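Side-chain contacts in 273aa long hypothetical dTDP-4-dehydrorhamnose reductase (Sulfolobus tokodaii, PDB 2GGS), which probably reduces dTDP-4-dehydrorhamnose in the rhamnose pathway and binds NADPH in a Rossmann-type domain: residues A[158-163]-A[172-177]; A[220-225]-A[229-234]. One frame throughout, in Å; residues are numbered along the deposited sequence.

Interaction 1: A[158-163]-A[172-177]; sequences KGFPIY and KTVFAF. With NDP (NADPH dihydro-nicotinamide-adenine-dinucleotide phosphate), chain C.
Phe160 and Tyr163, on the first turn of helix 160-169, reach across to strand 174-177, while Lys158, just ahead of the helix, heads the other way, to the NADPH. Beyond CG its chain is fully extended, and NZ donates a 2.8 Å hydrogen bond to O1A of the cofactor's diphosphate. Gly159 is the N-cap; its carbonyl O takes weak bonds from Ile162 N and Tyr163 N. At Phe160 CG lies anti to the backbone N (chi1 -176°), which carries the ring out to the strand, where CZ comes within 4.1 Å of Ala176 CB and 4.3 Å of Val174 CG1. Arg214 and Leu217 of helix 214-224 also pack on this ring. Separate from the seven-stranded Rossmann sheet, the strand forms a two-stranded parallel sheet in which Val174 and Ala176 bond to strand 231-234 and the residue before it. Tyr163 then slides past Val174 in the opposite direction, with CE2 3.7 Å from CG1. Its hydroxyl travels on to the backbone, where OH accepts a weak but fairly straight bond from Phe175 N (3.4 Å, 158° at the hydrogen).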
loop_
_atom_site.group_PDB
_atom_site.type_symbol
_atom_site.label_atom_id
_atom_site.label_comp_id
_atom_site.label_asym_id
_atom_site.label_seq_id
_atom_site.Cartn_x
_atom_site.Cartn_y
_atom_site.Cartn_z
ATOM N N LYS A 158 9.145 -0.456 7.559
ATOM C CA LYS A 158 8.740 0.866 8.012
ATOM C C LYS A 158 7.240 0.857 8.380
ATOM O O LYS A 158 6.707 -0.208 8.664
ATOM C CB LYS A 158 9.122 1.958 7.006
ATOM C CG LYS A 158 8.478 1.813 5.685
ATOM C CD LYS A 158 8.914 2.924 4.735
ATOM C CE LYS A 158 8.249 2.773 3.356
ATOM N NZ LYS A 158 8.704 3.904 2.422
ATOM N N GLY A 159 6.597 2.019 8.422
ATOM C CA GLY A 159 5.192 2.073 8.857
ATOM C C GLY A 159 5.204 2.259 10.361
ATOM O O GLY A 159 6.251 2.186 10.992
ATOM N N PHE A 160 4.037 2.511 10.923
ATOM C CA PHE A 160 3.921 2.904 12.332
ATOM C C PHE A 160 4.485 1.875 13.343
ATOM O O PHE A 160 5.198 2.288 14.290
ATOM C CB PHE A 160 2.457 3.260 12.625
ATOM C CG PHE A 160 2.222 3.764 14.017
ATOM C CD1 PHE A 160 2.796 4.952 14.442
ATOM C CD2 PHE A 160 1.422 3.058 14.890
ATOM C CE1 PHE A 160 2.573 5.432 15.750
ATOM C CE2 PHE A 160 1.186 3.544 16.180
ATOM C CZ PHE A 160 1.764 4.714 16.599
ATOM N N PRO A 161 4.176 0.558 13.202
ATOM C CA PRO A 161 4.689 -0.358 14.235
ATOM C C PRO A 161 6.197 -0.333 14.394
ATOM O O PRO A 161 6.694 -0.472 15.508
ATOM C CB PRO A 161 4.244 -1.729 13.742
ATOM C CG PRO A 161 2.957 -1.433 12.989
ATOM C CD PRO A 161 3.321 -0.183 12.239
ATOM N N ILE A 162 6.901 -0.124 13.284
ATOM C CA ILE A 162 8.352 -0.020 13.324
ATOM C C ILE A 162 8.831 1.253 14.013
ATOM O O ILE A 162 9.749 1.193 14.856
ATOM C CB ILE A 162 8.968 -0.230 11.911
ATOM C CG1 ILE A 162 9.224 -1.718 11.727
ATOM C CG2 ILE A 162 10.301 0.522 11.781
ATOM C CD1 ILE A 162 10.414 -2.224 12.572
ATOM N N TYR A 163 8.222 2.389 13.681
ATOM C CA TYR A 163 8.503 3.649 14.359
ATOM C C TYR A 163 8.292 3.475 15.874
ATOM O O TYR A 163 9.137 3.888 16.665
ATOM C CB TYR A 163 7.628 4.776 13.825
ATOM C CG TYR A 163 7.450 5.920 14.783
ATOM C CD1 TYR A 163 8.465 6.884 14.979
ATOM C CD2 TYR A 163 6.273 6.048 15.501
ATOM C CE1 TYR A 163 8.285 7.942 15.883
ATOM C CE2 TYR A 163 6.081 7.086 16.391
ATOM C CZ TYR A 163 7.089 8.034 16.585
ATOM O OH TYR A 163 6.833 9.051 17.495
ATOM N N LYS A 172 12.568 6.615 24.046
ATOM C CA LYS A 172 11.923 7.852 23.613
ATOM C C LYS A 172 10.384 7.784 23.647
ATOM O O LYS A 172 9.787 6.704 23.760
ATOM C CB LYS A 172 12.457 8.280 22.231
ATOM C CG LYS A 172 13.926 8.729 22.236
ATOM C CD LYS A 172 14.099 10.091 22.907
ATOM C CE LYS A 172 15.574 10.449 23.100
ATOM N NZ LYS A 172 15.744 11.445 24.205
ATOM N N THR A 173 9.757 8.951 23.595
ATOM C CA THR A 173 8.308 9.058 23.589
ATOM C C THR A 173 7.752 8.910 22.174
ATOM O O THR A 173 8.255 9.545 21.211
ATOM C CB THR A 173 7.846 10.368 24.229
ATOM O OG1 THR A 173 8.298 10.394 25.589
ATOM C CG2 THR A 173 6.307 10.513 24.183
ATOM N N VAL A 174 6.760 8.025 22.056
ATOM C CA VAL A 174 5.962 7.879 20.850
ATOM C C VAL A 174 4.733 8.758 20.954
ATOM O O VAL A 174 3.976 8.683 21.925
ATOM C CB VAL A 174 5.492 6.396 20.641
ATOM C CG1 VAL A 174 4.380 6.336 19.602
ATOM C CG2 VAL A 174 6.633 5.537 20.194
ATOM N N PHE A 175 4.539 9.619 19.958
ATOM C CA PHE A 175 3.326 10.413 19.856
ATOM C C PHE A 175 2.324 9.758 18.910
ATOM O O PHE A 175 2.532 9.699 17.702
ATOM C CB PHE A 175 3.689 11.848 19.447
ATOM C CG PHE A 175 4.550 12.530 20.464
ATOM C CD1 PHE A 175 3.970 13.096 21.598
ATOM C CD2 PHE A 175 5.927 12.517 20.348
ATOM C CE1 PHE A 175 4.758 13.693 22.568
ATOM C CE2 PHE A 175 6.730 13.110 21.317
ATOM C CZ PHE A 175 6.142 13.691 22.432
ATOM N N ALA A 176 1.259 9.208 19.474
ATOM C CA ALA A 176 0.336 8.409 18.693
ATOM C C ALA A 176 -0.868 9.230 18.322
ATOM O O ALA A 176 -1.626 9.695 19.170
ATOM C CB ALA A 176 -0.078 7.102 19.440
ATOM N N PHE A 177 -1.038 9.413 17.013
ATOM C CA PHE A 177 -2.198 10.087 16.484
ATOM C C PHE A 177 -3.494 9.494 17.036
ATOM O O PHE A 177 -3.693 8.279 17.000
ATOM C CB PHE A 177 -2.179 10.000 14.948
ATOM C CG PHE A 177 -3.366 10.636 14.274
ATOM C CD1 PHE A 177 -3.645 12.000 14.444
ATOM C CD2 PHE A 177 -4.188 9.886 13.420
ATOM C CE1 PHE A 177 -4.738 12.607 13.805
ATOM C CE2 PHE A 177 -5.298 10.477 12.771
ATOM C CZ PHE A 177 -5.561 11.856 12.953
HETATM P PA NDP C . 7.120 1.679 -0.192
HETATM O O1A NDP C . 7.323 3.095 0.152
HETATM O O2A NDP C . 7.827 0.732 0.703
HETATM O O5B NDP C . 7.552 1.365 -1.679
HETATM C C5B NDP C . 7.364 2.325 -2.704
HETATM C C4B NDP C . 7.845 1.659 -3.967
HETATM O O4B NDP C . 7.537 2.536 -5.054
HETATM C C3B NDP C . 9.334 1.355 -3.962
HETATM O O3B NDP C . 9.533 0.094 -4.543
HETATM C C2B NDP C . 9.873 2.457 -4.884
HETATM O O2B NDP C . 11.024 1.983 -5.515
HETATM C C1B NDP C . 8.708 2.578 -5.856
HETATM N N9A NDP C . 8.752 3.852 -6.581
HETATM C C8A NDP C . 8.525 5.096 -6.076
HETATM N N7A NDP C . 8.693 6.003 -7.080
HETATM C C5A NDP C . 9.024 5.325 -8.193
HETATM C C6A NDP C . 9.324 5.736 -9.497
HETATM N N6A NDP C . 9.413 7.062 -9.797
HETATM N N1A NDP C . 9.653 4.757 -10.395
HETATM C C2A NDP C . 9.683 3.403 -10.086
HETATM N N3A NDP C . 9.402 3.012 -8.798
HETATM C C4A NDP C . 9.089 3.963 -7.889
HETATM O O3 NDP C . 5.505 1.534 -0.225
HETATM P PN NDP C . 4.627 0.276 0.302
HETATM O O1N NDP C . 5.149 -1.013 -0.091
HETATM O O2N NDP C . 4.407 0.617 1.726
HETATM O O5D NDP C . 3.252 0.599 -0.450
HETATM C C5D NDP C . 2.815 -0.218 -1.531
HETATM C C4D NDP C . 1.525 0.311 -2.144
HETATM O O4D NDP C . 0.532 0.319 -1.144
HETATM C C3D NDP C . 1.612 1.739 -2.675
HETATM O O3D NDP C . 0.733 1.756 -3.767
HETATM C C2D NDP C . 1.057 2.581 -1.551
HETATM O O2D NDP C . 0.555 3.809 -2.050
HETATM C C1D NDP C . -0.047 1.622 -1.041
HETATM N N1N NDP C . -0.395 1.926 0.352
HETATM C C2N NDP C . 0.628 2.056 1.252
HETATM C C3N NDP C . 0.389 2.151 2.616
HETATM C C7N NDP C . 1.551 2.287 3.547
HETATM O O7N NDP C . 1.305 2.619 4.894
HETATM N N7N NDP C . 2.790 2.111 3.092
HETATM C C4N NDP C . -1.029 2.128 3.155
HETATM C C5N NDP C . -2.093 2.017 2.088
HETATM C C6N NDP C . -1.719 1.908 0.743
HETATM P P2B NDP C . 12.544 2.455 -5.046
HETATM O O1X NDP C . 13.384 1.404 -5.649
HETATM O O2X NDP C . 12.599 2.503 -3.556
HETATM O O3X NDP C . 12.852 3.871 -5.599
#

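Interaction 2: A[220-225]-A[229-234]; sequences KIKEKF and GEVKEV
Lys222 lies over Gly229 and Val231, joining the last turns of helix 214-224 to the start of strand 231-234. Its CB points toward the strand, and with CG anti to the backbone N (chi1 -168°) the chain sets off across the gap. CG is still 4.4 Å from Gly229 O. One carbon on, CD lies 3.5 Å from that oxygen and 4.2 Å from Val231 CG2, so it meets a carbonyl and a methyl at once. CE passes closest, 3.4 Å from Gly229 O. A bend at chi4 (34°) then turns NZ off the extended path. It remains 3.5 Å from Gly229 O without making a hydrogen bond to it, and donates one instead to Leu227 O in the short connection between helix and strand. Gly229, in that same link, adopts a phi of 73°, a backbone angle that suits a residue without a CB. Beneath the lysine, Val231 is buried among Phe215, Ala218 and Leu219 of the same helix, and Leu168 of helix 160-169 touches both Lys222 and Val231. The unit is a helix followed through a short loop by a strand, away from the cofactor site. With the ammonium close to two backbone carbonyl oxygens, its charge is probably eased by carbonyl dipoles, while CD adds an apolar contact to the Val231 methyl.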
loop_
_atom_site.group_PDB
_atom_site.type_symbol
_atom_site.label_atom_id
_atom_site.label_comp_id
_atom_site.label_asym_id
_atom_site.label_seq_id
_atom_site.Cartn_x
_atom_site.Cartn_y
_atom_site.Cartn_z
ATOM N N LYS A 220 0.219 -2.034 22.591
ATOM C CA LYS A 220 0.336 -3.480 22.354
ATOM C C LYS A 220 1.764 -3.818 22.035
ATOM O O LYS A 220 2.276 -4.807 22.589
ATOM C CB LYS A 220 -0.513 -4.011 21.184
ATOM C CG LYS A 220 -1.969 -4.141 21.452
ATOM C CD LYS A 220 -2.630 -4.820 20.256
ATOM C CE LYS A 220 -2.431 -6.328 20.332
ATOM N NZ LYS A 220 -3.092 -6.828 21.581
ATOM N N ILE A 221 2.427 -3.037 21.165
ATOM C CA ILE A 221 3.801 -3.397 20.856
ATOM C C ILE A 221 4.748 -3.104 22.032
ATOM O O ILE A 221 5.658 -3.888 22.280
ATOM C CB ILE A 221 4.386 -2.968 19.452
ATOM C CG1 ILE A 221 5.548 -1.995 19.575
ATOM C CG2 ILE A 221 3.346 -2.680 18.332
ATOM C CD1 ILE A 221 6.342 -1.912 18.355
ATOM N N LYS A 222 4.492 -2.035 22.781
ATOM C CA LYS A 222 5.200 -1.795 24.057
ATOM C C LYS A 222 5.063 -2.990 25.017
ATOM O O LYS A 222 6.069 -3.498 25.498
ATOM C CB LYS A 222 4.728 -0.495 24.724
ATOM C CG LYS A 222 5.594 -0.025 25.900
ATOM C CD LYS A 222 5.134 1.284 26.448
ATOM C CE LYS A 222 5.469 1.482 27.947
ATOM N NZ LYS A 222 6.733 0.867 28.374
ATOM N N GLU A 223 3.822 -3.420 25.277
ATOM C CA GLU A 223 3.510 -4.580 26.137
ATOM C C GLU A 223 4.183 -5.829 25.585
ATOM O O GLU A 223 4.796 -6.605 26.341
ATOM C CB GLU A 223 1.981 -4.797 26.229
ATOM C CG GLU A 223 1.501 -6.072 27.045
ATOM C CD GLU A 223 0.008 -6.482 26.831
ATOM O OE1 GLU A 223 -0.546 -7.145 27.722
ATOM O OE2 GLU A 223 -0.637 -6.170 25.779
ATOM N N LYS A 224 4.091 -6.018 24.267
ATOM C CA LYS A 224 4.601 -7.245 23.634
ATOM C C LYS A 224 6.078 -7.489 23.956
ATOM O O LYS A 224 6.492 -8.628 24.193
ATOM C CB LYS A 224 4.368 -7.228 22.117
ATOM C CG LYS A 224 4.552 -8.601 21.444
ATOM C CD LYS A 224 3.717 -8.731 20.172
ATOM C CE LYS A 224 3.779 -10.151 19.592
ATOM N NZ LYS A 224 4.852 -10.278 18.567
ATOM N N PHE A 225 6.852 -6.411 23.971
ATOM C CA PHE A 225 8.320 -6.504 24.048
ATOM C C PHE A 225 8.917 -5.807 25.258
ATOM O O PHE A 225 10.133 -5.533 25.295
ATOM C CB PHE A 225 8.927 -5.958 22.746
ATOM C CG PHE A 225 8.380 -6.620 21.517
ATOM C CD1 PHE A 225 8.641 -7.964 21.274
ATOM C CD2 PHE A 225 7.585 -5.912 20.604
ATOM C CE1 PHE A 225 8.132 -8.609 20.155
ATOM C CE2 PHE A 225 7.071 -6.547 19.465
ATOM C CZ PHE A 225 7.353 -7.917 19.249
ATOM N N GLY A 229 10.130 3.676 27.490
ATOM C CA GLY A 229 9.667 4.776 26.651
ATOM C C GLY A 229 8.165 4.870 26.659
ATOM O O GLY A 229 7.463 3.861 26.667
ATOM N N GLU A 230 7.660 6.085 26.616
ATOM C CA GLU A 230 6.255 6.337 26.845
ATOM C C GLU A 230 5.469 6.461 25.554
ATOM O O GLU A 230 5.992 6.898 24.524
ATOM C CB GLU A 230 6.107 7.622 27.650
ATOM C CG GLU A 230 4.668 8.056 27.897
ATOM C CD GLU A 230 4.548 9.370 28.660
ATOM O OE1 GLU A 230 5.570 10.096 28.772
ATOM O OE2 GLU A 230 3.417 9.667 29.135
ATOM N N VAL A 231 4.198 6.084 25.622
ATOM C CA VAL A 231 3.293 6.381 24.537
ATOM C C VAL A 231 2.329 7.463 24.963
ATOM O O VAL A 231 1.562 7.288 25.917
ATOM C CB VAL A 231 2.509 5.132 24.032
ATOM C CG1 VAL A 231 1.646 5.513 22.820
ATOM C CG2 VAL A 231 3.466 4.000 23.708
ATOM N N LYS A 232 2.364 8.572 24.225
ATOM C CA LYS A 232 1.417 9.662 24.391
ATOM C C LYS A 232 0.563 9.825 23.155
ATOM O O LYS A 232 1.077 10.052 22.052
ATOM C CB LYS A 232 2.144 10.980 24.701
ATOM C CG LYS A 232 2.792 11.019 26.053
ATOM C CD LYS A 232 3.014 12.457 26.502
ATOM C CE LYS A 232 3.935 12.527 27.722
ATOM N NZ LYS A 232 4.711 13.812 27.810
ATOM N N GLU A 233 -0.738 9.704 23.349
ATOM C CA GLU A 233 -1.709 9.988 22.311
ATOM C C GLU A 233 -1.866 11.499 22.143
ATOM O O GLU A 233 -1.997 12.240 23.128
ATOM C CB GLU A 233 -3.044 9.361 22.673
ATOM C CG GLU A 233 -4.064 9.298 21.554
ATOM C CD GLU A 233 -5.289 8.483 21.947
ATOM O OE1 GLU A 233 -5.682 8.529 23.136
ATOM O OE2 GLU A 233 -5.856 7.761 21.103
ATOM N N VAL A 234 -1.884 11.953 20.896
ATOM C CA VAL A 234 -2.053 13.385 20.599
ATOM C C VAL A 234 -3.167 13.589 19.553
ATOM O O VAL A 234 -3.341 12.750 18.663
ATOM C CB VAL A 234 -0.713 14.026 20.141
ATOM C CG1 VAL A 234 0.324 13.990 21.251
ATOM C CG2 VAL A 234 -0.144 13.332 18.920
#

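In the fold
Both interactions set a helix against a strand of one small parallel sheet: Val174 O takes a bond from Lys232 N at 2.8 Å, and Ala176 N gives one to Lys232 O at 2.7 Å. The helices meet as well, with Ile221 packing on Val164 and Tyr165 of helix 160-169. Interaction 1 is the larger, burying 195 Å² against 109 Å²; it is aromatic and aliphatic, with a single weak bond to the backbone, and its first segment extends to the NADPH. Interaction 2, farther from the chain's centre, relies on a partly exposed lysine lying on a carbonyl and a valine. Each is only partly buried, Val174 and Ala176 supplying the buried residues in one and Val231 in the other.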